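Local coordinates for SusD/RagB family nutrient-binding outer membrane lipoprotein (PDB 4F7A) that probably binds glycans, mucin O-glycans among them, at the outer membrane as a SusD-like lipoprotein that helps capture nutrients, at residues Q47-L52 against N87-Y92; Q321-S326 against A430-G435; L332-T337 against V364-S369. All blocks are in the same frame, centred on the assembly; numbering follows the deposited sequence. Where two conformers were deposited one is given.

Overall arrangement
From the N terminus, interaction 1 closes first: it folds the chain back over 34 residues so that helix 44-51 meets helix 84-104. Interaction 2 spans 103 residues and brings the loop ahead of strand 329-332 to the turn that ends helix 416-431. Interaction 3 falls wholly within this span and pairs helix 334-346 with helix 356-371. Interactions 2 and 3 touch where Ala430 packs on Ala335 and Ser367; interactions 1 and 2 meet through Gln50 and Glu434. Interactions 1 and 3 lie on opposite sides of the chain's centre, their nearest atoms about 11 Å apart, and the 430-435 segment reaches both.

Interaction 1. Residues Q47-L52 against N87-Y92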
loop_
_atom_site.group_PDB
_atom_site.type_symbol
_atom_site.label_atom_id
_atom_site.label_comp_id
_atom_site.label_asym_id
_atom_site.label_seq_id
_atom_site.Cartn_x
_atom_site.Cartn_y
_atom_site.Cartn_z
ATOM N N GLN A 47 12.032 5.596 6.482
ATOM C CA GLN A 47 11.298 6.766 6.923
ATOM C C GLN A 47 10.966 7.688 5.750
ATOM O O GLN A 47 9.853 8.200 5.676
ATOM C CB GLN A 47 12.032 7.527 8.025
ATOM C CG GLN A 47 11.237 8.761 8.541
ATOM C CD GLN A 47 12.038 9.607 9.536
ATOM O OE1 GLN A 47 13.247 9.753 9.390
ATOM N NE2 GLN A 47 11.358 10.188 10.523
ATOM N N THR A 48 11.911 7.877 4.826
ATOM C CA THR A 48 11.640 8.673 3.593
ATOM C C THR A 48 11.085 7.868 2.424
ATOM O O THR A 48 10.388 8.415 1.571
ATOM C CB THR A 48 12.897 9.472 3.130
ATOM O OG1 THR A 48 13.908 8.564 2.672
ATOM C CG2 THR A 48 13.465 10.335 4.285
ATOM N N PHE A 49 11.394 6.576 2.364
ATOM C CA PHE A 49 10.797 5.646 1.378
ATOM C C PHE A 49 9.275 5.760 1.412
ATOM O O PHE A 49 8.624 6.039 0.399
ATOM C CB PHE A 49 11.239 4.199 1.714
ATOM C CG PHE A 49 10.953 3.161 0.627
ATOM C CD1 PHE A 49 9.685 2.667 0.414
ATOM C CD2 PHE A 49 11.987 2.627 -0.123
ATOM C CE1 PHE A 49 9.456 1.697 -0.572
ATOM C CE2 PHE A 49 11.768 1.660 -1.080
ATOM C CZ PHE A 49 10.505 1.206 -1.318
ATOM N N GLN A 50 8.727 5.627 2.611
ATOM C CA GLN A 50 7.297 5.546 2.778
ATOM C C GLN A 50 6.680 6.389 3.895
ATOM O O GLN A 50 5.571 6.909 3.720
ATOM C CB GLN A 50 6.978 4.057 2.963
ATOM C CG GLN A 50 5.707 3.710 3.572
ATOM C CD GLN A 50 5.267 2.276 3.269
ATOM O OE1 GLN A 50 6.015 1.434 2.715
ATOM N NE2 GLN A 50 4.059 1.996 3.658
ATOM N N ASN A 51 7.321 6.484 5.059
ATOM C CA ASN A 51 6.614 7.038 6.215
ATOM C C ASN A 51 6.290 8.517 6.078
ATOM O O ASN A 51 5.189 8.953 6.454
ATOM C CB ASN A 51 7.359 6.790 7.528
ATOM C CG ASN A 51 6.470 6.971 8.738
ATOM O OD1 ASN A 51 6.796 7.751 9.629
ATOM N ND2 ASN A 51 5.316 6.243 8.781
ATOM N N LEU A 52 7.221 9.283 5.517
ATOM C CA LEU A 52 6.982 10.712 5.306
ATOM C C LEU A 52 6.285 11.055 3.976
ATOM O O LEU A 52 6.091 12.237 3.655
ATOM C CB LEU A 52 8.267 11.495 5.441
ATOM C CG LEU A 52 8.865 11.603 6.836
ATOM C CD1 LEU A 52 10.301 12.104 6.729
ATOM C CD2 LEU A 52 8.036 12.525 7.759
ATOM N N ASN A 87 14.658 5.598 -5.557
ATOM C CA ASN A 87 16.111 5.470 -5.437
ATOM C C ASN A 87 16.523 4.148 -4.761
ATOM O O ASN A 87 17.387 3.405 -5.259
ATOM C CB ASN A 87 16.697 6.645 -4.653
ATOM C CG ASN A 87 16.584 7.983 -5.385
ATOM O OD1 ASN A 87 16.332 8.032 -6.594
ATOM N ND2 ASN A 87 16.782 9.089 -4.641
ATOM N N TYR A 88 15.891 3.854 -3.632
ATOM C CA TYR A 88 16.235 2.662 -2.872
ATOM C C TYR A 88 15.866 1.396 -3.619
ATOM O O TYR A 88 16.608 0.417 -3.597
ATOM C CB TYR A 88 15.609 2.715 -1.471
ATOM C CG TYR A 88 16.204 3.814 -0.597
ATOM C CD1 TYR A 88 17.577 4.035 -0.555
ATOM C CD2 TYR A 88 15.391 4.639 0.187
ATOM C CE1 TYR A 88 18.127 5.057 0.234
ATOM C CE2 TYR A 88 15.934 5.643 1.004
ATOM C CZ TYR A 88 17.299 5.852 1.011
ATOM O OH TYR A 88 17.850 6.852 1.793
ATOM N N THR A 89 14.722 1.401 -4.281
ATOM C CA THR A 89 14.267 0.237 -4.987
ATOM C C THR A 89 15.168 -0.049 -6.200
ATOM O O THR A 89 15.608 -1.178 -6.384
ATOM C CB THR A 89 12.795 0.357 -5.414
ATOM O OG1 THR A 89 11.970 0.540 -4.255
ATOM C CG2 THR A 89 12.364 -0.904 -6.125
ATOM N N TYR A 90 15.485 0.969 -6.991
ATOM C CA TYR A 90 16.351 0.772 -8.152
ATOM C C TYR A 90 17.815 0.562 -7.784
ATOM O O TYR A 90 18.512 -0.172 -8.466
ATOM C CB TYR A 90 16.209 1.916 -9.149
ATOM C CG TYR A 90 14.959 1.770 -9.993
ATOM C CD1 TYR A 90 14.870 0.770 -10.969
ATOM C CD2 TYR A 90 13.872 2.604 -9.803
ATOM C CE1 TYR A 90 13.715 0.640 -11.752
ATOM C CE2 TYR A 90 12.724 2.491 -10.564
ATOM C CZ TYR A 90 12.647 1.502 -11.537
ATOM O OH TYR A 90 11.506 1.406 -12.292
ATOM N N ASN A 91 18.274 1.164 -6.694
ATOM C CA ASN A 91 19.659 0.957 -6.280
ATOM C C ASN A 91 19.908 -0.435 -5.725
ATOM O O ASN A 91 20.938 -1.033 -6.021
ATOM C CB ASN A 91 20.101 2.014 -5.258
ATOM C CG ASN A 91 20.410 3.343 -5.915
ATOM O OD1 ASN A 91 20.646 3.392 -7.115
ATOM N ND2 ASN A 91 20.382 4.414 -5.147
ATOM N N TYR A 92 18.970 -0.953 -4.937
ATOM C CA TYR A 92 19.238 -2.154 -4.139
ATOM C C TYR A 92 18.375 -3.392 -4.363
ATOM O O TYR A 92 18.812 -4.491 -4.053
ATOM C CB TYR A 92 19.202 -1.772 -2.650
ATOM C CG TYR A 92 20.195 -0.667 -2.310
ATOM C CD1 TYR A 92 21.569 -0.871 -2.409
ATOM C CD2 TYR A 92 19.754 0.567 -1.885
ATOM C CE1 TYR A 92 22.464 0.150 -2.106
ATOM C CE2 TYR A 92 20.635 1.584 -1.582
ATOM C CZ TYR A 92 21.979 1.379 -1.694
ATOM O OH TYR A 92 22.809 2.433 -1.389
HETATM O O HOH W 1 16.363 8.446 3.716
#
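Phe49 and Tyr88 bring two helices together in a partly buried, mainly apolar contact with a water bridge along one side, where helix 44-51 meets helix 84-104. The axes of the two short segments come no closer than 11.1 Å and run at 118° to each other, a spacing that leaves the large side chains to make the contact. Phe49 extends across with CG anti to its backbone N (chi1 -168°), and its CD2 meets Tyr88 CB at 3.9 Å. The two side chains run past each other in opposite senses, and CB of Tyr88 lies at the edge of the Phe49 ring, in its plane. Further round that edge, Phe49 CZ comes to 3.3 Å from Thr89 OG1, a hydroxyl already hydrogen-bonded to Ala85 O within its own helix. Helix 111-132 lies behind both: Phe49 packs on its Arg127, Thr89 on its Met125 and Ile128.

On the more polar side, Thr48 OG1 sits 3.9 Å from Tyr88 CE2, at the edge of the phenol ring. One water links the two hydroxyls, 2.7 Å from Thr48 OG1 and 2.9 Å from Tyr88 OH, and lies in the plane of the ring. Thr48 OG1 is hydrogen-bonded to Ser84 OG as well, giving it two partners. This is a splayed helix-helix junction made by side chains, inside the largely helical body of a SusD-like protein.

Interaction 2. Residues Q321-S326 against A430-G435; sequences QTITAS and ACWPEG
Ile323 meets Trp432 and Pro433 at the turn that leaves helix 416-431, a turn built on a cis peptide bond between those last two residues and leading straight into helix 435-445. The isoleucine comes from the loop ahead of strand 329-332. Its CG1 lies 3.9 Å from Trp432 CH2, approaching the indole obliquely, while CD1 reaches 4.1 Å from CZ3 of the same ring and 4.3 Å from Pro433 CG. The indole swings away from its main-chain nitrogen (chi1 -174°), which carries it out to the loop. The cis bond folds Pro433 back beneath the ring, with CB 3.7 Å from the indole plane and over its centre.

Tyr282 stacks on Trp432 and Tyr60 meets it edge to face. Leu252 of helix 251-257 touches both Ile323 and Pro433. Glu434, which closes the turn through its N on Cys431 O, is the N-cap of the next helix, its carboxylate taking Met436 N and Glu437 N and forming a salt bridge with Arg127. No hydrogen bond crosses between the two segments: loop and turn are joined by buried apolar contact that depends on fit of shape, with the indole N-H paired to Tyr283 OH.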
loop_
_atom_site.group_PDB
_atom_site.type_symbol
_atom_site.label_atom_id
_atom_site.label_comp_id
_atom_site.label_asym_id
_atom_site.label_seq_id
_atom_site.Cartn_x
_atom_site.Cartn_y
_atom_site.Cartn_z
ATOM N N GLN A 321 2.649 -1.979 21.438
ATOM C CA GLN A 321 2.500 -3.400 21.774
ATOM C C GLN A 321 2.035 -4.136 20.532
ATOM O O GLN A 321 2.423 -5.267 20.292
ATOM C CB GLN A 321 1.489 -3.634 22.914
ATOM C CG GLN A 321 2.006 -3.255 24.295
ATOM C CD GLN A 321 0.948 -3.409 25.384
ATOM O OE1 GLN A 321 -0.252 -3.490 25.103
ATOM N NE2 GLN A 321 1.395 -3.450 26.633
ATOM N N THR A 322 1.195 -3.482 19.732
ATOM C CA THR A 322 0.702 -4.064 18.481
ATOM C C THR A 322 1.779 -4.093 17.395
ATOM O O THR A 322 1.977 -5.118 16.720
ATOM C CB THR A 322 -0.498 -3.278 17.978
ATOM O OG1 THR A 322 -1.500 -3.310 18.993
ATOM C CG2 THR A 322 -1.065 -3.872 16.674
ATOM N N ILE A 323 2.478 -2.973 17.222
ATOM C CA ILE A 323 3.531 -2.872 16.211
ATOM C C ILE A 323 4.909 -2.848 16.927
ATOM O O ILE A 323 5.263 -1.868 17.607
ATOM C CB ILE A 323 3.325 -1.638 15.317
ATOM C CG1 ILE A 323 1.969 -1.698 14.570
ATOM C CG2 ILE A 323 4.497 -1.504 14.283
ATOM C CD1 ILE A 323 1.749 -2.909 13.658
ATOM N N THR A 324 5.651 -3.940 16.783
ATOM C CA THR A 324 6.992 -4.098 17.379
ATOM C C THR A 324 7.995 -4.427 16.290
ATOM O O THR A 324 7.617 -4.734 15.165
ATOM C CB THR A 324 7.031 -5.236 18.437
ATOM O OG1 THR A 324 6.988 -6.521 17.779
ATOM C CG2 THR A 324 5.837 -5.131 19.401
ATOM N N ALA A 325 9.277 -4.411 16.625
ATOM C CA ALA A 325 10.328 -4.761 15.667
ATOM C C ALA A 325 10.124 -6.158 15.082
ATOM O O ALA A 325 10.465 -6.399 13.903
ATOM C CB ALA A 325 11.712 -4.671 16.350
ATOM N N SER A 326 9.608 -7.093 15.898
ATOM C CA SER A 326 9.436 -8.479 15.436
ATOM C C SER A 326 8.071 -8.719 14.778
ATOM O O SER A 326 7.749 -9.847 14.396
ATOM C CB SER A 326 9.671 -9.467 16.591
ATOM O OG SER A 326 8.665 -9.317 17.564
ATOM N N ALA A 430 -8.748 -1.820 6.990
ATOM C CA ALA A 430 -8.218 -3.175 7.001
ATOM C C ALA A 430 -6.803 -3.301 6.460
ATOM O O ALA A 430 -6.107 -4.247 6.817
ATOM C CB ALA A 430 -9.160 -4.118 6.210
ATOM N N CYS A 431 -6.362 -2.352 5.619
ATOM C CA CYS A 431 -4.991 -2.388 5.069
ATOM C C CYS A 431 -3.940 -1.815 6.017
ATOM O O CYS A 431 -2.747 -1.899 5.727
ATOM C CB CYS A 431 -4.940 -1.630 3.729
ATOM S SG CYS A 431 -5.663 -2.582 2.362
ATOM N N TRP A 432 -4.392 -1.211 7.121
ATOM C CA TRP A 432 -3.523 -0.573 8.106
ATOM C C TRP A 432 -2.516 -1.598 8.639
ATOM O O TRP A 432 -2.895 -2.747 8.902
ATOM C CB TRP A 432 -4.389 -0.032 9.256
ATOM C CG TRP A 432 -3.660 0.782 10.286
ATOM C CD1 TRP A 432 -3.533 2.140 10.310
ATOM C CD2 TRP A 432 -2.922 0.295 11.408
ATOM N NE1 TRP A 432 -2.777 2.523 11.373
ATOM C CE2 TRP A 432 -2.401 1.408 12.076
ATOM C CE3 TRP A 432 -2.683 -0.984 11.941
ATOM C CZ2 TRP A 432 -1.647 1.293 13.249
ATOM C CZ3 TRP A 432 -1.927 -1.084 13.083
ATOM C CH2 TRP A 432 -1.422 0.044 13.725
ATOM N N PRO A 433 -1.238 -1.193 8.821
ATOM C CA PRO A 433 -0.645 0.152 8.700
ATOM C C PRO A 433 0.022 0.475 7.359
ATOM O O PRO A 433 0.804 1.443 7.269
ATOM C CB PRO A 433 0.410 0.127 9.780
ATOM C CG PRO A 433 0.927 -1.327 9.696
ATOM C CD PRO A 433 -0.268 -2.157 9.367
ATOM N N GLU A 434 -0.308 -0.294 6.331
ATOM C CA GLU A 434 0.443 -0.253 5.067
ATOM C C GLU A 434 -0.073 0.881 4.191
ATOM O O GLU A 434 -1.047 0.723 3.451
ATOM C CB GLU A 434 0.361 -1.603 4.335
ATOM C CG GLU A 434 1.565 -1.871 3.408
ATOM C CD GLU A 434 1.592 -0.899 2.254
ATOM O OE1 GLU A 434 0.739 -1.081 1.361
ATOM O OE2 GLU A 434 2.446 0.041 2.246
ATOM N N GLY A 435 0.632 2.003 4.248
ATOM C CA GLY A 435 0.175 3.247 3.651
ATOM C C GLY A 435 0.166 3.293 2.133
ATOM O O GLY A 435 -0.593 4.068 1.549
#

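Interaction 3. Residues L332-T337 against V364-S369; sequences LTAAET and VQTSFS
Ala335 and Thr366 give up the most surface here, at the start of helix 334-346 where it lies against helix 356-371. Their CA atoms are only 5.2 Å apart, a close approach allowed by small side chains. The methyl branch of Thr366 lies trans to the main-chain nitrogen and is directed at the opposing first turn: CG2 is 3.5 Å from Ala335 N and 3.6 Å from Ala334 CB. The other branch, OG1, lies beside that nitrogen and turns back to its own helix, where it is hydrogen-bonded to Ala362 O. Next to the Thr366 methyl, Ala335 CB rests against Ser367, 3.7 Å from Ser367 CB, and the serine hydroxyl is hydrogen-bonded to Arg278.

The first turn itself is well tied. Thr333 is its N-cap, OG1 accepting from Glu336 N at 2.9 Å with an N-H...O angle of 166°. Thr333 O receives both Thr337 N and Thr337 OG1, which reach it from opposite faces of the carbonyl plane; the hydroxyl bond is 2.9 Å long. Ala430 of helix 416-431 packs on both Ala335 and Ser367, adding a third helix to the junction. Close contact between successive helices through alanine, serine and threonine, with a further helix alongside, fits the TPR-like helical packing of the SusD fold.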
loop_
_atom_site.group_PDB
_atom_site.type_symbol
_atom_site.label_atom_id
_atom_site.label_comp_id
_atom_site.label_asym_id
_atom_site.label_seq_id
_atom_site.Cartn_x
_atom_site.Cartn_y
_atom_site.Cartn_z
ATOM N N LEU A 332 -0.327 -7.817 2.062
ATOM C CA LEU A 332 -1.579 -8.178 1.375
ATOM C C LEU A 332 -2.407 -9.130 2.263
ATOM O O LEU A 332 -1.971 -10.228 2.569
ATOM C CB LEU A 332 -1.260 -8.818 0.019
ATOM C CG LEU A 332 -2.415 -8.916 -0.978
ATOM C CD1 LEU A 332 -1.888 -9.048 -2.400
ATOM C CD2 LEU A 332 -3.335 -10.060 -0.621
ATOM N N THR A 333 -3.606 -8.699 2.646
ATOM C CA THR A 333 -4.398 -9.407 3.627
ATOM C C THR A 333 -5.574 -10.098 2.967
ATOM O O THR A 333 -6.036 -9.700 1.884
ATOM C CB THR A 333 -4.929 -8.444 4.722
ATOM O OG1 THR A 333 -5.828 -7.489 4.139
ATOM C CG2 THR A 333 -3.754 -7.713 5.442
ATOM N N ALA A 334 -6.055 -11.128 3.656
ATOM C CA ALA A 334 -7.322 -11.753 3.385
ATOM C C ALA A 334 -8.468 -10.723 3.393
ATOM O O ALA A 334 -9.341 -10.733 2.519
ATOM C CB ALA A 334 -7.565 -12.843 4.452
ATOM N N ALA A 335 -8.472 -9.826 4.372
ATOM C CA ALA A 335 -9.540 -8.823 4.466
ATOM C C ALA A 335 -9.573 -7.982 3.183
ATOM O O ALA A 335 -10.626 -7.838 2.555
ATOM C CB ALA A 335 -9.358 -7.913 5.730
ATOM N N GLU A 336 -8.426 -7.450 2.783
ATOM C CA GLU A 336 -8.329 -6.695 1.518
ATOM C C GLU A 336 -8.865 -7.527 0.351
ATOM O O GLU A 336 -9.580 -7.029 -0.508
ATOM C CB GLU A 336 -6.874 -6.272 1.239
ATOM C CG GLU A 336 -6.735 -5.624 -0.138
ATOM C CD GLU A 336 -5.321 -5.381 -0.607
ATOM O OE1 GLU A 336 -4.364 -5.578 0.176
ATOM O OE2 GLU A 336 -5.185 -4.972 -1.784
ATOM N N THR A 337 -8.503 -8.796 0.312
ATOM C CA THR A 337 -8.923 -9.662 -0.785
ATOM C C THR A 337 -10.471 -9.779 -0.841
ATOM O O THR A 337 -11.075 -9.717 -1.914
ATOM C CB THR A 337 -8.202 -11.029 -0.725
ATOM O OG1 THR A 337 -6.775 -10.804 -0.736
ATOM C CG2 THR A 337 -8.589 -11.911 -1.926
ATOM N N VAL A 364 -14.852 -7.308 6.596
ATOM C CA VAL A 364 -14.827 -6.664 7.904
ATOM C C VAL A 364 -14.583 -7.728 8.995
ATOM O O VAL A 364 -13.766 -7.529 9.889
ATOM C CB VAL A 364 -16.109 -5.853 8.188
ATOM C CG1 VAL A 364 -16.105 -5.267 9.646
ATOM C CG2 VAL A 364 -16.261 -4.725 7.135
ATOM N N GLN A 365 -15.294 -8.855 8.919
ATOM C CA GLN A 365 -15.144 -9.892 9.906
ATOM C C GLN A 365 -13.694 -10.405 9.884
ATOM O O GLN A 365 -13.089 -10.675 10.928
ATOM C CB GLN A 365 -16.108 -11.059 9.669
ATOM C CG GLN A 365 -15.862 -12.135 10.700
ATOM C CD GLN A 365 -16.019 -11.577 12.115
ATOM O OE1 GLN A 365 -17.140 -11.105 12.433
ATOM N NE2 GLN A 365 -14.898 -11.599 12.972
ATOM N N THR A 366 -13.158 -10.550 8.684
ATOM C CA THR A 366 -11.813 -11.070 8.510
ATOM C C THR A 366 -10.773 -10.119 9.127
ATOM O O THR A 366 -9.820 -10.571 9.792
ATOM C CB THR A 366 -11.533 -11.374 7.012
ATOM O OG1 THR A 366 -12.409 -12.431 6.575
ATOM C CG2 THR A 366 -10.071 -11.818 6.792
ATOM N N SER A 367 -10.955 -8.817 8.911
ATOM C CA SER A 367 -10.095 -7.809 9.498
ATOM C C SER A 367 -10.164 -7.824 11.033
ATOM O O SER A 367 -9.143 -7.823 11.713
ATOM C CB SER A 367 -10.451 -6.432 8.958
ATOM O OG SER A 367 -9.671 -5.445 9.583
ATOM N N PHE A 368 -11.371 -7.878 11.584
ATOM C CA PHE A 368 -11.516 -7.993 13.031
ATOM C C PHE A 368 -10.736 -9.200 13.576
ATOM O O PHE A 368 -10.033 -9.081 14.581
ATOM C CB PHE A 368 -12.981 -8.177 13.413
ATOM C CG PHE A 368 -13.758 -6.896 13.592
ATOM C CD1 PHE A 368 -13.615 -5.824 12.719
ATOM C CD2 PHE A 368 -14.686 -6.788 14.637
ATOM C CE1 PHE A 368 -14.371 -4.663 12.886
ATOM C CE2 PHE A 368 -15.433 -5.636 14.806
ATOM C CZ PHE A 368 -15.284 -4.581 13.900
ATOM N N SER A 369 -10.879 -10.352 12.918
ATOM C CA SER A 369 -10.182 -11.564 13.327
ATOM C C SER A 369 -8.653 -11.439 13.237
ATOM O O SER A 369 -7.947 -11.926 14.103
ATOM C CB SER A 369 -10.653 -12.761 12.500
ATOM O OG SER A 369 -12.016 -13.030 12.762
#